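Local coordinates for protein subclass B3 metallo-beta-lactamase (Sphingobium indicum, PDB 7LUU) that probably hydrolyses the beta-lactam ring of antibiotics with two zinc ions, as a subclass B3 metallo-beta-lactamase whose active site includes an unusual glutamate ligand, at residues A[65-70]-A[209-214]; A[219-224]-A[256-261]. One frame throughout, in Å; residues are numbered along the deposited sequence.

Interaction 1. Residues A[65-70]-A[209-214]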
ATOM      1  N   PHE A  65      12.169 -11.403   6.015  1.00 17.08           N
ATOM      2  CA  PHE A  65      12.484 -12.093   7.247  1.00 17.68           C
ATOM      3  C   PHE A  65      11.460 -13.217   7.348  1.00 17.10           C
ATOM      4  O   PHE A  65      10.292 -13.030   7.004  1.00 16.88           O
ATOM      5  CB  PHE A  65      12.377 -11.167   8.466  1.00 19.04           C
ATOM      6  CG  PHE A  65      12.854 -11.788   9.722  1.00 24.01           C
ATOM      7  CD1 PHE A  65      14.224 -11.884   9.961  1.00 22.91           C
ATOM      8  CD2 PHE A  65      11.959 -12.256  10.683  1.00 23.53           C
ATOM      9  CE1 PHE A  65      14.703 -12.455  11.145  1.00 26.17           C
ATOM     10  CE2 PHE A  65      12.451 -12.833  11.907  1.00 23.20           C
ATOM     11  CZ  PHE A  65      13.794 -12.967  12.096  1.00 23.23           C
ATOM     12  N   GLY A  66      11.907 -14.384   7.758  1.00 20.30           N
ATOM     13  CA  GLY A  66      10.859 -15.376   8.014  1.00 19.04           C
ATOM     14  C   GLY A  66      10.163 -15.763   6.747  1.00 21.58           C
ATOM     15  O   GLY A  66      10.769 -15.918   5.697  1.00 24.86           O
ATOM     16  N   ASN A  67       8.837 -15.758   6.867  0.58 18.55           N
ATOM     17  CA  ASN A  67       7.876 -16.122   5.857  0.58 18.62           C
ATOM     18  C   ASN A  67       7.515 -14.982   4.917  0.58 17.99           C
ATOM     19  O   ASN A  67       6.609 -15.141   4.109  0.58 16.09           O
ATOM     20  CB  ASN A  67       6.601 -16.657   6.552  0.58 21.61           C
ATOM     21  CG  ASN A  67       5.773 -15.570   7.396  0.58 27.29           C
ATOM     22  OD1 ASN A  67       6.166 -14.426   7.654  0.58 14.81           O
ATOM     23  ND2 ASN A  67       4.617 -16.032   7.894  0.58 29.07           N
ATOM     24  N   SER A  68       8.199 -13.841   5.013  1.00 15.31           N
ATOM     25  CA  SER A  68       7.724 -12.627   4.368  1.00 13.57           C
ATOM     26  C   SER A  68       8.744 -12.202   3.333  1.00 15.51           C
ATOM     27  O   SER A  68       9.963 -12.208   3.607  1.00 16.35           O
ATOM     28  CB  SER A  68       7.566 -11.510   5.470  1.00 14.54           C
ATOM     29  OG  SER A  68       6.464 -11.909   6.338  1.00 16.06           O
ATOM     30  N   TYR A  69       8.236 -11.782   2.185  1.00 13.31           N
ATOM     31  CA  TYR A  69       9.063 -11.503   1.014  1.00 14.63           C
ATOM     32  C   TYR A  69       8.661 -10.211   0.320  1.00 13.42           C
ATOM     33  O   TYR A  69       7.550  -9.721   0.452  1.00 14.24           O
ATOM     34  CB  TYR A  69       8.927 -12.624  -0.040  1.00 14.81           C
ATOM     35  CG  TYR A  69       9.215 -13.993   0.491  1.00 15.16           C
ATOM     36  CD1 TYR A  69       8.266 -14.696   1.240  1.00 16.24           C
ATOM     37  CD2 TYR A  69      10.441 -14.592   0.245  1.00 18.21           C
ATOM     38  CE1 TYR A  69       8.538 -16.020   1.727  1.00 17.13           C
ATOM     39  CE2 TYR A  69      10.709 -15.901   0.722  1.00 19.39           C
ATOM     40  CZ  TYR A  69       9.759 -16.599   1.443  1.00 19.78           C
ATOM     41  OH  TYR A  69      10.041 -17.891   1.935  1.00 21.17           O
ATOM     42  N   LEU A  70       9.565  -9.731  -0.518  1.00 14.13           N
ATOM     43  CA  LEU A  70       9.260  -8.643  -1.456  1.00 13.62           C
ATOM     44  C   LEU A  70       9.225  -9.172  -2.876  1.00 13.63           C
ATOM     45  O   LEU A  70      10.156  -9.869  -3.322  1.00 15.85           O
ATOM     46  CB  LEU A  70      10.327  -7.553  -1.388  1.00 13.82           C
ATOM     47  CG  LEU A  70      10.189  -6.803  -0.046  1.00 13.91           C
ATOM     48  CD1 LEU A  70      11.317  -5.791   0.163  1.00 16.46           C
ATOM     49  CD2 LEU A  70       8.779  -6.157   0.206  1.00 17.01           C
ATOM     50  N   TRP A 209       2.330  -7.190  10.930  1.00 14.26           N
ATOM     51  CA  TRP A 209       2.287  -8.573  11.327  1.00 14.95           C
ATOM     52  C   TRP A 209       3.669  -8.995  11.796  1.00 15.54           C
ATOM     53  O   TRP A 209       4.672  -8.345  11.506  1.00 16.69           O
ATOM     54  CB  TRP A 209       1.832  -9.440  10.122  1.00 15.15           C
ATOM     55  CG  TRP A 209       2.888  -9.546   9.005  1.00 14.94           C
ATOM     56  CD1 TRP A 209       3.808 -10.549   8.776  1.00 15.88           C
ATOM     57  CD2 TRP A 209       3.113  -8.555   7.974  1.00 13.74           C
ATOM     58  NE1 TRP A 209       4.575 -10.255   7.651  1.00 15.14           N
ATOM     59  CE2 TRP A 209       4.144  -9.063   7.122  1.00 13.84           C
ATOM     60  CE3 TRP A 209       2.505  -7.353   7.665  1.00 13.27           C
ATOM     61  CZ2 TRP A 209       4.651  -8.338   6.021  1.00 15.44           C
ATOM     62  CZ3 TRP A 209       2.994  -6.609   6.509  1.00 12.73           C
ATOM     63  CH2 TRP A 209       4.066  -7.133   5.728  1.00 14.19           C
ATOM     64  N   ASN A 210       3.721 -10.134  12.493  1.00 16.26           N
ATOM     65  CA  ASN A 210       4.987 -10.745  12.927  1.00 16.94           C
ATOM     66  C   ASN A 210       5.472 -11.778  11.911  1.00 19.42           C
ATOM     67  O   ASN A 210       4.677 -12.561  11.371  1.00 18.47           O
ATOM     68  CB  ASN A 210       4.779 -11.448  14.268  1.00 20.16           C
ATOM     69  CG  ASN A 210       4.987 -10.531  15.469  1.00 27.25           C
ATOM     70  OD1 ASN A 210       5.367  -9.365  15.311  1.00 25.41           O
ATOM     71  ND2 ASN A 210       4.757 -11.068  16.692  1.00 24.36           N
ATOM     72  N   ALA A 211       6.787 -11.758  11.656  1.00 17.10           N
ATOM     73  CA  ALA A 211       7.475 -12.769  10.866  1.00 18.50           C
ATOM     74  C   ALA A 211       8.526 -13.387  11.757  1.00 18.48           C
ATOM     75  O   ALA A 211       9.193 -12.669  12.516  1.00 20.24           O
ATOM     76  CB  ALA A 211       8.108 -12.158   9.594  1.00 19.10           C
ATOM     77  N   CYS A 212       8.617 -14.723  11.736  1.00 19.67           N
ATOM     78  CA  CYS A 212       9.486 -15.399  12.681  1.00 20.41           C
ATOM     79  C   CYS A 212      10.475 -16.298  11.966  1.00 20.96           C
ATOM     80  O   CYS A 212      10.160 -16.861  10.928  1.00 24.42           O
ATOM     81  CB  CYS A 212       8.676 -16.257  13.685  1.00 21.85           C
ATOM     82  SG  CYS A 212       7.442 -15.229  14.575  1.00 28.64           S
ATOM     83  N   GLU A 213      11.662 -16.434  12.572  1.00 27.86           N
ATOM     84  CA  GLU A 213      12.670 -17.423  12.167  1.00 27.49           C
ATOM     85  C   GLU A 213      13.045 -18.146  13.436  1.00 26.82           C
ATOM     86  O   GLU A 213      13.667 -17.535  14.312  1.00 29.90           O
ATOM     87  CB  GLU A 213      13.889 -16.763  11.529  1.00 26.05           C
ATOM     88  CG  GLU A 213      13.539 -16.174  10.113  1.00 25.75           C
ATOM     89  CD  GLU A 213      14.688 -15.487   9.398  1.00 35.03           C
ATOM     90  OE1 GLU A 213      15.849 -15.570   9.912  1.00 34.61           O
ATOM     91  OE2 GLU A 213      14.472 -14.861   8.321  1.00 30.71           O
ATOM     92  N   GLY A 214      12.648 -19.415  13.526  1.00 29.48           N
ATOM     93  CA  GLY A 214      12.826 -20.174  14.752  1.00 35.67           C
ATOM     94  C   GLY A 214      12.099 -19.472  15.876  1.00 34.91           C
ATOM     95  O   GLY A 214      10.890 -19.186  15.789  1.00 39.46           O
TER
HETATM   96  O   HOH W   1       3.809 -14.624   9.696  1.00 47.80           O

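Interaction 2. Residues A[219-224]-A[256-261]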
ATOM      1  N   ALA A 219       8.479  -7.591  14.119  1.00 17.49           N
ATOM      2  CA  ALA A 219       7.252  -6.898  13.777  1.00 16.61           C
ATOM      3  C   ALA A 219       7.439  -6.119  12.482  1.00 19.53           C
ATOM      4  O   ALA A 219       8.261  -5.180  12.435  1.00 17.48           O
ATOM      5  CB  ALA A 219       6.900  -5.933  14.899  1.00 20.04           C
ATOM      6  N   ILE A 220       6.727  -6.520  11.416  1.00 15.02           N
ATOM      7  CA  ILE A 220       6.865  -5.860  10.118  1.00 14.31           C
ATOM      8  C   ILE A 220       5.674  -4.913   9.935  1.00 15.41           C
ATOM      9  O   ILE A 220       4.508  -5.249  10.247  1.00 14.67           O
ATOM     10  CB  ILE A 220       6.890  -6.896   8.973  1.00 15.57           C
ATOM     11  CG1 ILE A 220       8.092  -7.864   9.203  1.00 18.12           C
ATOM     12  CG2 ILE A 220       7.030  -6.202   7.655  1.00 16.25           C
ATOM     13  CD1 ILE A 220       8.178  -8.918   8.017  1.00 20.80           C
ATOM     14  N   VAL A 221       5.943  -3.736   9.366  1.00 13.27           N
ATOM     15  CA  VAL A 221       4.901  -2.790   9.027  1.00 12.73           C
ATOM     16  C   VAL A 221       5.004  -2.508   7.535  1.00 13.49           C
ATOM     17  O   VAL A 221       6.057  -2.062   7.081  1.00 14.61           O
ATOM     18  CB  VAL A 221       5.099  -1.474   9.797  1.00 14.04           C
ATOM     19  CG1 VAL A 221       4.056  -0.411   9.357  1.00 13.56           C
ATOM     20  CG2 VAL A 221       4.913  -1.777  11.293  1.00 14.84           C
ATOM     21  N   PHE A 222       3.886  -2.675   6.795  1.00 12.80           N
ATOM     22  CA  PHE A 222       3.818  -2.249   5.398  1.00 11.85           C
ATOM     23  C   PHE A 222       2.996  -0.985   5.423  1.00 11.85           C
ATOM     24  O   PHE A 222       1.764  -1.045   5.625  1.00 13.84           O
ATOM     25  CB  PHE A 222       3.186  -3.348   4.537  1.00 11.69           C
ATOM     26  CG  PHE A 222       3.298  -3.076   3.019  1.00 11.64           C
ATOM     27  CD1 PHE A 222       2.699  -1.958   2.475  1.00 12.44           C
ATOM     28  CD2 PHE A 222       4.072  -3.916   2.183  1.00 12.50           C
ATOM     29  CE1 PHE A 222       2.752  -1.725   1.123  1.00 11.66           C
ATOM     30  CE2 PHE A 222       4.115  -3.695   0.813  1.00 14.43           C
ATOM     31  CZ  PHE A 222       3.471  -2.596   0.275  1.00 13.85           C
ATOM     32  N   ALA A 223       3.682   0.164   5.309  1.00 12.96           N
ATOM     33  CA  ALA A 223       3.058   1.490   5.533  1.00 12.25           C
ATOM     34  C   ALA A 223       2.475   2.027   4.252  1.00 12.76           C
ATOM     35  O   ALA A 223       3.119   1.979   3.200  1.00 13.94           O
ATOM     36  CB  ALA A 223       4.123   2.491   6.056  1.00 15.12           C
ATOM     37  N   SER A 224       1.218   2.497   4.319  1.00 13.65           N
ATOM     38  CA  SER A 224       0.707   3.270   3.197  1.00 13.68           C
ATOM     39  C   SER A 224       1.492   4.557   3.051  1.00 12.11           C
ATOM     40  O   SER A 224       2.153   5.029   3.999  1.00 15.73           O
ATOM     41  CB  SER A 224      -0.769   3.643   3.387  1.00 13.71           C
ATOM     42  OG  SER A 224      -0.866   4.665   4.420  1.00 15.89           O
ATOM     43  N   GLY A 256       3.679   6.283  15.263  1.00 24.59           N
ATOM     44  CA  GLY A 256       4.526   6.359  16.447  1.00 30.91           C
ATOM     45  C   GLY A 256       4.266   5.265  17.472  1.00 33.17           C
ATOM     46  O   GLY A 256       5.185   4.918  18.227  1.00 34.64           O
ATOM     47  N   ALA A 257       3.057   4.707  17.511  1.00 28.60           N
ATOM     48  CA  ALA A 257       2.687   3.646  18.448  1.00 31.25           C
ATOM     49  C   ALA A 257       3.056   2.240  17.976  1.00 31.20           C
ATOM     50  O   ALA A 257       3.154   1.325  18.805  1.00 28.73           O
ATOM     51  CB  ALA A 257       1.177   3.661  18.722  1.00 35.80           C
ATOM     52  N   LEU A 258       3.218   2.019  16.670  1.00 21.98           N
ATOM     53  CA  LEU A 258       3.405   0.671  16.182  1.00 21.46           C
ATOM     54  C   LEU A 258       4.723   0.095  16.629  1.00 23.11           C
ATOM     55  O   LEU A 258       5.751   0.776  16.626  1.00 25.29           O
ATOM     56  CB  LEU A 258       3.391   0.652  14.648  1.00 19.59           C
ATOM     57  CG  LEU A 258       2.056   0.712  13.989  1.00 24.01           C
ATOM     58  CD1 LEU A 258       2.214   0.933  12.487  1.00 23.14           C
ATOM     59  CD2 LEU A 258       1.229  -0.548  14.349  1.00 27.43           C
ATOM     60  N   LYS A 259       4.695  -1.196  16.943  1.00 21.67           N
ATOM     61  CA  LYS A 259       5.917  -1.968  17.035  1.00 19.15           C
ATOM     62  C   LYS A 259       6.357  -2.181  15.589  1.00 21.74           C
ATOM     63  O   LYS A 259       5.572  -2.624  14.729  1.00 25.72           O
ATOM     64  CB  LYS A 259       5.663  -3.313  17.726  1.00 24.66           C
ATOM     65  CG  LYS A 259       6.906  -4.105  18.048  1.00 25.22           C
ATOM     66  CD  LYS A 259       7.698  -3.327  19.058  1.00 27.95           C
ATOM     67  CE  LYS A 259       8.844  -4.095  19.674  1.00 35.53           C
ATOM     68  NZ  LYS A 259       9.474  -3.210  20.714  1.00 35.69           N
ATOM     69  N   CYS A 260       7.599  -1.874  15.353  1.00 19.77           N
ATOM     70  CA  CYS A 260       8.030  -1.647  13.982  1.00 19.11           C
ATOM     71  C   CYS A 260       9.515  -1.957  13.929  1.00 20.63           C
ATOM     72  O   CYS A 260      10.401  -1.074  14.014  1.00 24.91           O
ATOM     73  CB  CYS A 260       7.747  -0.188  13.644  1.00 17.48           C
ATOM     74  SG  CYS A 260       8.431   0.344  12.031  1.00 22.80           S
ATOM     75  N   ASP A 261       9.814  -3.254  13.826  1.00 15.75           N
ATOM     76  CA  ASP A 261      11.182  -3.675  13.634  1.00 17.12           C
ATOM     77  C   ASP A 261      11.609  -3.547  12.176  1.00 15.55           C
ATOM     78  O   ASP A 261      12.815  -3.429  11.869  1.00 16.02           O
ATOM     79  CB  ASP A 261      11.306  -5.130  14.024  1.00 18.96           C
ATOM     80  CG  ASP A 261      11.149  -5.349  15.513  1.00 23.28           C
ATOM     81  OD1 ASP A 261      11.797  -4.608  16.309  1.00 21.71           O
ATOM     82  OD2 ASP A 261      10.286  -6.212  15.869  1.00 21.15           O
TER
HETATM   83  O   HOH W   2       4.261  -5.187  13.315  1.00 26.66           O

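Interaction 1. Residues A[65-70]-A[209-214]
The carboxylate of E213 lies flat over one face of the F65 ring, the two planes only 11° apart, with the carboxyl carbon shifted toward the rim. Its CG also rests on that face, in a CH-pi contact 3.9 Å from the ring centroid. From there OE2 reaches the backbone of the next residue: G66 N donates to E213 OE2 at 2.7 Å, nearly straight and through the anti lone pair. F65 CG stands anti to the backbone N (chi1 -173°), which swings the ring alongside strand 205-213; its edge meets the backbone of A211, with CE2 3.3 Å from A211 O. The methyl of A211 points into the turn, between the F65 ring and the amide of N67, its CB 3.6 Å from N67 OD1.

Further along, the W209 indole comes in edge-on. W209 NE1 donates to S68 OG at 2.8 Å, with the oxygen almost in the ring plane, and S68 OG in turn donates to N67 OD1, arriving from above the carbonyl plane. A water donates to N210 O.

Residues 65-68 form a type II' turn, and G66, at positive phi, brings its CA within 3.3 Å of C212 O, a close backbone approach. K218 adds a cation-pi contact to F65. In this conformer of N67, the indole N-H, the serine hydroxyl and the asparagine carbonyl form a chain of two hydrogen bonds, which would set the hydroxyl's rotation, while at the other end F65 packs against E213 and A211 and the carboxylate takes the G66 N-H.

Interaction 2. Residues A[219-224]-A[256-261]
A219 and D261 are joined by two hydrogen bonds that use the backbone of A219 at both ends. A219 N donates to D261 OD2 at 2.9 Å, almost straight and onto the anti lone pair, while D261 N returns a bond to A219 O at 2.8 Å, in the carbonyl plane but noticeably bent. With CG beside its own backbone N (chi1 -69°), the aspartate turns its carboxylate back to the strand. The A219 methyl fits against this pair, its CB 3.5 Å from D261 OD2 and 3.6 Å from CG of K259, whose amine end leads away.

Two residues on, V221 spreads both branches over the incoming chain. CG1 meets L258 CD1 at 3.9 Å, and CG2 lies 3.6 Å from K259 O and also touches C260 CB. A water donating to both I220 O and K259 O bridges the backbones.

C260 is linked by a disulfide to C283, at the start of helix 282-300, and V221 also touches C283. L258 is where the chain leaves helix 242-257. The contact therefore lies at the crossover of a beta-alpha-beta unit, where the chain coming off that helix turns in beside strand 216-223 to begin its parallel neighbour, strand 262-265.

How the interactions relate
From the N terminus, the chain passes the 65-68 turn that joins strands 62-65 and 68-70 of the seven-stranded sheet, then runs through 138 residues before strand 205-213 returns to it, and interaction 1 closes that long loop. Interaction 2 opens only afterwards and closes a much shorter one of 31 residues around helix 242-257, so the two are in series and neither nest nor cross. They meet at the hairpin of strands 205-213 and 216-223, where W209 O and I220 N probably hydrogen-bond and I220 CD1 packs on A211 and S68. Interaction 1 ties the two sheets together; interaction 2 ties the second sheet to its helical crossover.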